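Local coordinates for protein putative Ribokinase II (Escherichia coli O6, PDB 3IQ0) that binds ATP with magnesium and, as a putative ribokinase of the pfkB family, probably transfers the ATP gamma-phosphate to a sugar hydroxyl, at residues Thr191-Pro196 and Ala265-Arg270; Phe243-Tyr248 and Tyr282-Gly287. All coordinates share one frame; numbering follows the deposited sequence.

Contact 1 (Thr191-Pro196 and Ala265-Arg270); sequences TDIYMP and AWIACR
Strand 193-194 and helix 258-271 face each other across a wide gap, the CA atoms of Ile193 and Ile267 standing 9.3 Å apart, and the gap is bridged by Ile193, Met195, Trp266 and Ile267. Ile193 of the strand and Met195 just past its end both send their CB toward the helix; Trp266 and Ile267 answer as consecutive helix residues. Ile193 uses its two branches separately: CG2 approaches the indole nitrogen NE1 of Trp266 at 4.0 Å, while CD1 meets the CD1 methyl of Ile267 at 4.3 Å. Met195, a selenomethionine, lies beside the indole in an oblique Met-aromatic contact, SE 4.7 Å from the centroid of the five-membered ring of Trp266. Here a helix is laid on the central sheet of the ribokinase fold, where 193-194 runs parallel between strands 163-167 and 224-228, and the same layer takes in Ser165 and Ile226. The chain of Met195 bends at its last torsion (chi3 -87°), which turns CE against CD1 of Ile267 at 4.0 Å. The indole is flanked within its own helix as well: CG of Arg270 lies 3.6 Å above one face of Trp266, toward the rim, and CD1 of Ile267 sits at the ring edge, in plane.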
loop_
_atom_site.group_PDB
_atom_site.type_symbol
_atom_site.label_atom_id
_atom_site.label_comp_id
_atom_site.label_asym_id
_atom_site.label_seq_id
_atom_site.Cartn_x
_atom_site.Cartn_y
_atom_site.Cartn_z
ATOM N N THR B 191 -14.656 28.221 10.092
ATOM C CA THR B 191 -15.618 27.703 9.128
ATOM C C THR B 191 -16.852 28.578 8.953
ATOM O O THR B 191 -17.404 29.103 9.922
ATOM C CB THR B 191 -16.081 26.294 9.537
ATOM O OG1 THR B 191 -14.971 25.397 9.442
ATOM C CG2 THR B 191 -17.224 25.812 8.637
ATOM N N ASP B 192 -17.293 28.715 7.708
ATOM C CA ASP B 192 -18.477 29.507 7.400
ATOM C C ASP B 192 -19.636 28.566 7.116
ATOM O O ASP B 192 -20.786 28.855 7.455
ATOM C CB ASP B 192 -18.216 30.391 6.177
ATOM C CG ASP B 192 -17.048 31.341 6.381
ATOM O OD1 ASP B 192 -17.153 32.227 7.251
ATOM O OD2 ASP B 192 -16.025 31.197 5.676
ATOM N N ILE B 193 -19.313 27.430 6.501
ATOM C CA ILE B 193 -20.297 26.417 6.128
ATOM C C ILE B 193 -19.884 25.077 6.725
ATOM O O ILE B 193 -18.880 24.494 6.323
ATOM C CB ILE B 193 -20.381 26.289 4.573
ATOM C CG1 ILE B 193 -20.754 27.647 3.971
ATOM C CG2 ILE B 193 -21.404 25.223 4.171
ATOM C CD1 ILE B 193 -20.754 27.664 2.455
ATOM N N TYR B 194 -20.663 24.601 7.690
ATOM C CA TYR B 194 -20.388 23.337 8.367
ATOM C C TYR B 194 -21.326 22.258 7.831
ATOM O O TYR B 194 -22.544 22.439 7.830
ATOM C CB TYR B 194 -20.598 23.519 9.874
ATOM C CG TYR B 194 -19.995 22.427 10.725
ATOM C CD1 TYR B 194 -18.723 21.921 10.442
ATOM C CD2 TYR B 194 -20.679 21.916 11.826
ATOM C CE1 TYR B 194 -18.148 20.931 11.232
ATOM C CE2 TYR B 194 -20.113 20.921 12.626
ATOM C CZ TYR B 194 -18.849 20.434 12.319
ATOM O OH TYR B 194 -18.291 19.436 13.076
HETATM N N MSE B 195 -20.771 21.133 7.384
HETATM C CA MSE B 195 -21.596 20.065 6.822
HETATM C C MSE B 195 -21.402 18.690 7.473
HETATM O O MSE B 195 -20.958 17.734 6.836
HETATM C CB MSE B 195 -21.342 19.978 5.312
HETATM C CG MSE B 195 -21.550 21.304 4.589
HETATM SE SE MSE B 195 -21.207 21.198 2.680
HETATM C CE MSE B 195 -19.344 21.533 2.713
ATOM N N PRO B 196 -21.757 18.571 8.759
ATOM C CA PRO B 196 -21.602 17.295 9.458
ATOM C C PRO B 196 -22.715 16.324 9.113
ATOM O O PRO B 196 -23.804 16.733 8.716
ATOM C CB PRO B 196 -21.673 17.708 10.919
ATOM C CG PRO B 196 -22.735 18.756 10.875
ATOM C CD PRO B 196 -22.333 19.587 9.658
ATOM N N ALA B 265 -22.048 18.894 -4.579
ATOM C CA ALA B 265 -23.295 19.408 -5.140
ATOM C C ALA B 265 -23.744 20.687 -4.427
ATOM O O ALA B 265 -24.113 21.670 -5.075
ATOM C CB ALA B 265 -24.380 18.351 -5.042
ATOM N N TRP B 266 -23.713 20.679 -3.099
ATOM C CA TRP B 266 -24.131 21.858 -2.343
ATOM C C TRP B 266 -23.278 23.073 -2.695
ATOM O O TRP B 266 -23.792 24.127 -3.103
ATOM C CB TRP B 266 -24.048 21.597 -0.827
ATOM C CG TRP B 266 -24.235 22.863 -0.014
ATOM C CD1 TRP B 266 -23.259 23.735 0.393
ATOM C CD2 TRP B 266 -25.482 23.447 0.380
ATOM N NE1 TRP B 266 -23.827 24.829 1.013
ATOM C CE2 TRP B 266 -25.191 24.676 1.016
ATOM C CE3 TRP B 266 -26.821 23.054 0.253
ATOM C CZ2 TRP B 266 -26.194 25.514 1.527
ATOM C CZ3 TRP B 266 -27.819 23.889 0.764
ATOM C CH2 TRP B 266 -27.497 25.102 1.390
ATOM N N ILE B 267 -21.970 22.919 -2.541
ATOM C CA ILE B 267 -21.038 24.000 -2.816
ATOM C C ILE B 267 -21.116 24.495 -4.255
ATOM O O ILE B 267 -21.103 25.702 -4.500
ATOM C CB ILE B 267 -19.590 23.569 -2.503
ATOM C CG1 ILE B 267 -19.472 23.179 -1.023
ATOM C CG2 ILE B 267 -18.636 24.696 -2.817
ATOM C CD1 ILE B 267 -19.698 24.346 -0.059
ATOM N N ALA B 268 -21.205 23.574 -5.209
ATOM C CA ALA B 268 -21.277 23.976 -6.614
ATOM C C ALA B 268 -22.603 24.659 -6.932
ATOM O O ALA B 268 -22.637 25.687 -7.612
ATOM C CB ALA B 268 -21.074 22.764 -7.519
ATOM N N CYS B 269 -23.700 24.104 -6.431
ATOM C CA CYS B 269 -25.013 24.687 -6.693
ATOM C C CYS B 269 -25.121 26.079 -6.112
ATOM O O CYS B 269 -25.745 26.963 -6.705
ATOM C CB CYS B 269 -26.116 23.802 -6.128
ATOM S SG CYS B 269 -26.370 22.336 -7.107
ATOM N N ARG B 270 -24.525 26.273 -4.943
ATOM C CA ARG B 270 -24.543 27.583 -4.319
ATOM C C ARG B 270 -23.721 28.546 -5.176
ATOM O O ARG B 270 -24.088 29.709 -5.318
ATOM C CB ARG B 270 -23.993 27.497 -2.891
ATOM C CG ARG B 270 -24.936 26.765 -1.952
ATOM C CD ARG B 270 -26.216 27.573 -1.721
ATOM N NE ARG B 270 -26.035 28.565 -0.666
ATOM C CZ ARG B 270 -26.882 29.556 -0.404
ATOM N NH1 ARG B 270 -27.987 29.707 -1.128
ATOM N NH2 ARG B 270 -26.631 30.387 0.598
#

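Contact 2 (Phe243-Tyr248 and Tyr282-Gly287); sequences FHVESY and YANACG. With ATP (adenosine-5'-triphosphate), chain G.
OD1 of Asn284 accepts from two donors, the O2' hydroxyl of ATP and a water, while ND2 of the same amide donates to Glu246 O at 2.8 Å. This is part of the nucleotide pocket of the ribokinase fold, where helix 276-290 faces the loop that leaves edge strand 242-245. The ribose bond, from ATP O2' to Asn284 OD1, measures 2.5 Å, shorter than usual, and its exact length is uncertain. The water also accepts from Tyr248 N at 3.0 Å, so it links loop to helix beside the nucleotide. The bond to Glu246 is bent, 138° at the hydrogen. A chi1 of -179° extends the side chain of Asn284 away from its backbone N, carrying the amide into the gap between Val245 and Tyr248. CG2 of Val245 meets it from the opposite direction, 3.5 Å from ND2, while the Tyr248 ring crosses it obliquely, planes 29° apart. CE2 of Tyr248 also packs on CB of Ala285. Phe309 and His313 each meet the Tyr248 ring edge-to-face. At the nucleotide, Tyr248 O lies 3.2 Å from C2 of the adenine, and Gly287 CA comes within 3.4 Å of O4' of ATP.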
loop_
_atom_site.group_PDB
_atom_site.type_symbol
_atom_site.label_atom_id
_atom_site.label_comp_id
_atom_site.label_asym_id
_atom_site.label_seq_id
_atom_site.Cartn_x
_atom_site.Cartn_y
_atom_site.Cartn_z
ATOM N N PHE B 243 -34.915 24.383 7.732
ATOM C CA PHE B 243 -35.790 23.500 6.970
ATOM C C PHE B 243 -35.108 22.182 6.634
ATOM O O PHE B 243 -33.890 22.053 6.752
ATOM C CB PHE B 243 -36.282 24.194 5.698
ATOM C CG PHE B 243 -35.190 24.574 4.752
ATOM C CD1 PHE B 243 -34.684 23.649 3.846
ATOM C CD2 PHE B 243 -34.668 25.864 4.762
ATOM C CE1 PHE B 243 -33.672 24.005 2.959
ATOM C CE2 PHE B 243 -33.657 26.231 3.882
ATOM C CZ PHE B 243 -33.158 25.299 2.977
ATOM N N HIS B 244 -35.907 21.207 6.215
ATOM C CA HIS B 244 -35.400 19.882 5.902
ATOM C C HIS B 244 -36.101 19.271 4.689
ATOM O O HIS B 244 -37.202 19.683 4.328
ATOM C CB HIS B 244 -35.554 19.005 7.161
ATOM C CG HIS B 244 -35.691 17.539 6.889
ATOM N ND1 HIS B 244 -36.852 16.976 6.401
ATOM C CD2 HIS B 244 -34.822 16.515 7.063
ATOM C CE1 HIS B 244 -36.691 15.669 6.288
ATOM N NE2 HIS B 244 -35.468 15.363 6.684
ATOM N N VAL B 245 -35.437 18.309 4.052
ATOM C CA VAL B 245 -35.988 17.618 2.891
ATOM C C VAL B 245 -35.930 16.107 3.114
ATOM O O VAL B 245 -35.024 15.603 3.782
ATOM C CB VAL B 245 -35.209 17.955 1.594
ATOM C CG1 VAL B 245 -35.295 19.441 1.311
ATOM C CG2 VAL B 245 -33.758 17.517 1.721
ATOM N N GLU B 246 -36.904 15.392 2.563
ATOM C CA GLU B 246 -36.957 13.945 2.701
ATOM C C GLU B 246 -36.012 13.300 1.707
ATOM O O GLU B 246 -35.665 13.902 0.692
ATOM C CB GLU B 246 -38.365 13.426 2.420
ATOM C CG GLU B 246 -39.447 13.966 3.322
ATOM C CD GLU B 246 -40.805 13.399 2.966
ATOM O OE1 GLU B 246 -41.255 13.611 1.820
ATOM O OE2 GLU B 246 -41.417 12.736 3.829
ATOM N N SER B 247 -35.611 12.067 1.995
ATOM C CA SER B 247 -34.716 11.338 1.112
ATOM C C SER B 247 -35.501 10.759 -0.055
ATOM O O SER B 247 -36.699 10.500 0.054
ATOM C CB SER B 247 -34.035 10.194 1.866
ATOM O OG SER B 247 -34.977 9.197 2.210
ATOM N N TYR B 248 -34.817 10.567 -1.176
ATOM C CA TYR B 248 -35.431 9.987 -2.361
ATOM C C TYR B 248 -35.206 8.488 -2.217
ATOM O O TYR B 248 -34.118 8.060 -1.845
ATOM C CB TYR B 248 -34.735 10.503 -3.623
ATOM C CG TYR B 248 -34.896 11.989 -3.854
ATOM C CD1 TYR B 248 -36.049 12.500 -4.445
ATOM C CD2 TYR B 248 -33.904 12.887 -3.460
ATOM C CE1 TYR B 248 -36.213 13.868 -4.638
ATOM C CE2 TYR B 248 -34.058 14.258 -3.645
ATOM C CZ TYR B 248 -35.212 14.739 -4.232
ATOM O OH TYR B 248 -35.372 16.095 -4.404
ATOM N N TYR B 282 -31.040 19.640 -4.432
ATOM C CA TYR B 282 -30.090 19.153 -5.438
ATOM C C TYR B 282 -28.987 18.317 -4.792
ATOM O O TYR B 282 -28.626 17.258 -5.303
ATOM C CB TYR B 282 -29.476 20.322 -6.215
ATOM C CG TYR B 282 -30.262 20.673 -7.461
ATOM C CD1 TYR B 282 -31.589 21.081 -7.376
ATOM C CD2 TYR B 282 -29.697 20.534 -8.728
ATOM C CE1 TYR B 282 -32.338 21.336 -8.518
ATOM C CE2 TYR B 282 -30.437 20.786 -9.877
ATOM C CZ TYR B 282 -31.759 21.184 -9.763
ATOM O OH TYR B 282 -32.512 21.408 -10.892
ATOM N N ALA B 283 -28.456 18.795 -3.668
ATOM C CA ALA B 283 -27.419 18.057 -2.958
ATOM C C ALA B 283 -28.016 16.722 -2.527
ATOM O O ALA B 283 -27.417 15.671 -2.729
ATOM C CB ALA B 283 -26.949 18.839 -1.734
ATOM N N ASN B 284 -29.207 16.779 -1.938
ATOM C CA ASN B 284 -29.911 15.590 -1.468
ATOM C C ASN B 284 -30.087 14.582 -2.602
ATOM O O ASN B 284 -29.815 13.394 -2.441
ATOM C CB ASN B 284 -31.274 15.998 -0.888
ATOM C CG ASN B 284 -32.066 14.820 -0.351
ATOM O OD1 ASN B 284 -31.513 13.911 0.264
ATOM N ND2 ASN B 284 -33.378 14.844 -0.566
ATOM N N ALA B 285 -30.539 15.067 -3.750
ATOM C CA ALA B 285 -30.733 14.218 -4.913
ATOM C C ALA B 285 -29.393 13.677 -5.405
ATOM O O ALA B 285 -29.304 12.523 -5.819
ATOM C CB ALA B 285 -31.418 15.000 -6.022
ATOM N N CYS B 286 -28.356 14.508 -5.362
ATOM C CA CYS B 286 -27.030 14.076 -5.809
ATOM C C CYS B 286 -26.567 12.891 -4.963
ATOM O O CYS B 286 -26.164 11.846 -5.486
ATOM C CB CYS B 286 -26.023 15.222 -5.691
ATOM S SG CYS B 286 -24.408 14.873 -6.446
ATOM N N GLY B 287 -26.637 13.048 -3.648
ATOM C CA GLY B 287 -26.227 11.966 -2.781
ATOM C C GLY B 287 -27.049 10.714 -3.026
ATOM O O GLY B 287 -26.544 9.601 -2.902
HETATM P PG ATP G . -19.399 10.260 4.615
HETATM O O1G ATP G . -19.196 9.248 3.520
HETATM O O2G ATP G . -18.591 9.933 5.844
HETATM O O3G ATP G . -19.034 11.662 4.126
HETATM P PB ATP G . -22.079 11.260 5.359
HETATM O O1B ATP G . -22.810 10.810 6.587
HETATM O O2B ATP G . -21.408 12.589 5.316
HETATM O O3B ATP G . -20.965 10.165 4.971
HETATM P PA ATP G . -24.460 10.249 4.142
HETATM O O1A ATP G . -24.107 8.794 3.922
HETATM O O2A ATP G . -25.280 10.658 5.305
HETATM O O3A ATP G . -23.089 11.128 4.150
HETATM O "O5'" ATP G . -25.014 11.322 2.799
HETATM C "C5'" ATP G . -25.051 12.090 1.683
HETATM C "C4'" ATP G . -26.464 12.595 1.543
HETATM O "O4'" ATP G . -26.762 11.642 0.515
HETATM C "C3'" ATP G . -27.591 12.234 2.573
HETATM O "O3'" ATP G . -27.855 13.228 3.548
HETATM C "C2'" ATP G . -28.711 11.909 1.686
HETATM O "O2'" ATP G . -29.398 13.100 1.278
HETATM C "C1'" ATP G . -28.088 11.161 0.547
HETATM N N9 ATP G . -28.089 9.664 0.807
HETATM C C8 ATP G . -27.110 8.862 1.383
HETATM N N7 ATP G . -27.482 7.573 1.442
HETATM C C5 ATP G . -28.698 7.495 0.904
HETATM C C6 ATP G . -29.719 6.424 0.642
HETATM N N6 ATP G . -29.437 5.166 0.980
HETATM N N1 ATP G . -30.943 6.772 0.030
HETATM C C2 ATP G . -31.280 8.076 -0.342
HETATM N N3 ATP G . -30.373 9.114 -0.118
HETATM C C4 ATP G . -29.116 8.882 0.488
HETATM O O HOH W 1 -32.011 11.406 -0.768
#

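In the fold
Both contacts set a helix against the nine-stranded sheet, at different depths. Contact 1 is core: all four touching residues are buried, in the middle of the sheet, and the join is van der Waals contact plus an oblique Met-aromatic one. Contact 2 is partly buried, at the sheet's edge strand, and mixes hydrogen bonds among an amide, ATP and a water with apolar packing. Their centres lie about 14 Å apart, and successive helices 258-271 and 276-290 join them directly, Ala265 CB packing on Cys286 CB at 3.6 Å and Cys269 SG on Tyr282 CB at 3.8 Å. Lys228 NZ hydrogen-bonds Met195 O of contact 1 and also the ATP held in contact 2.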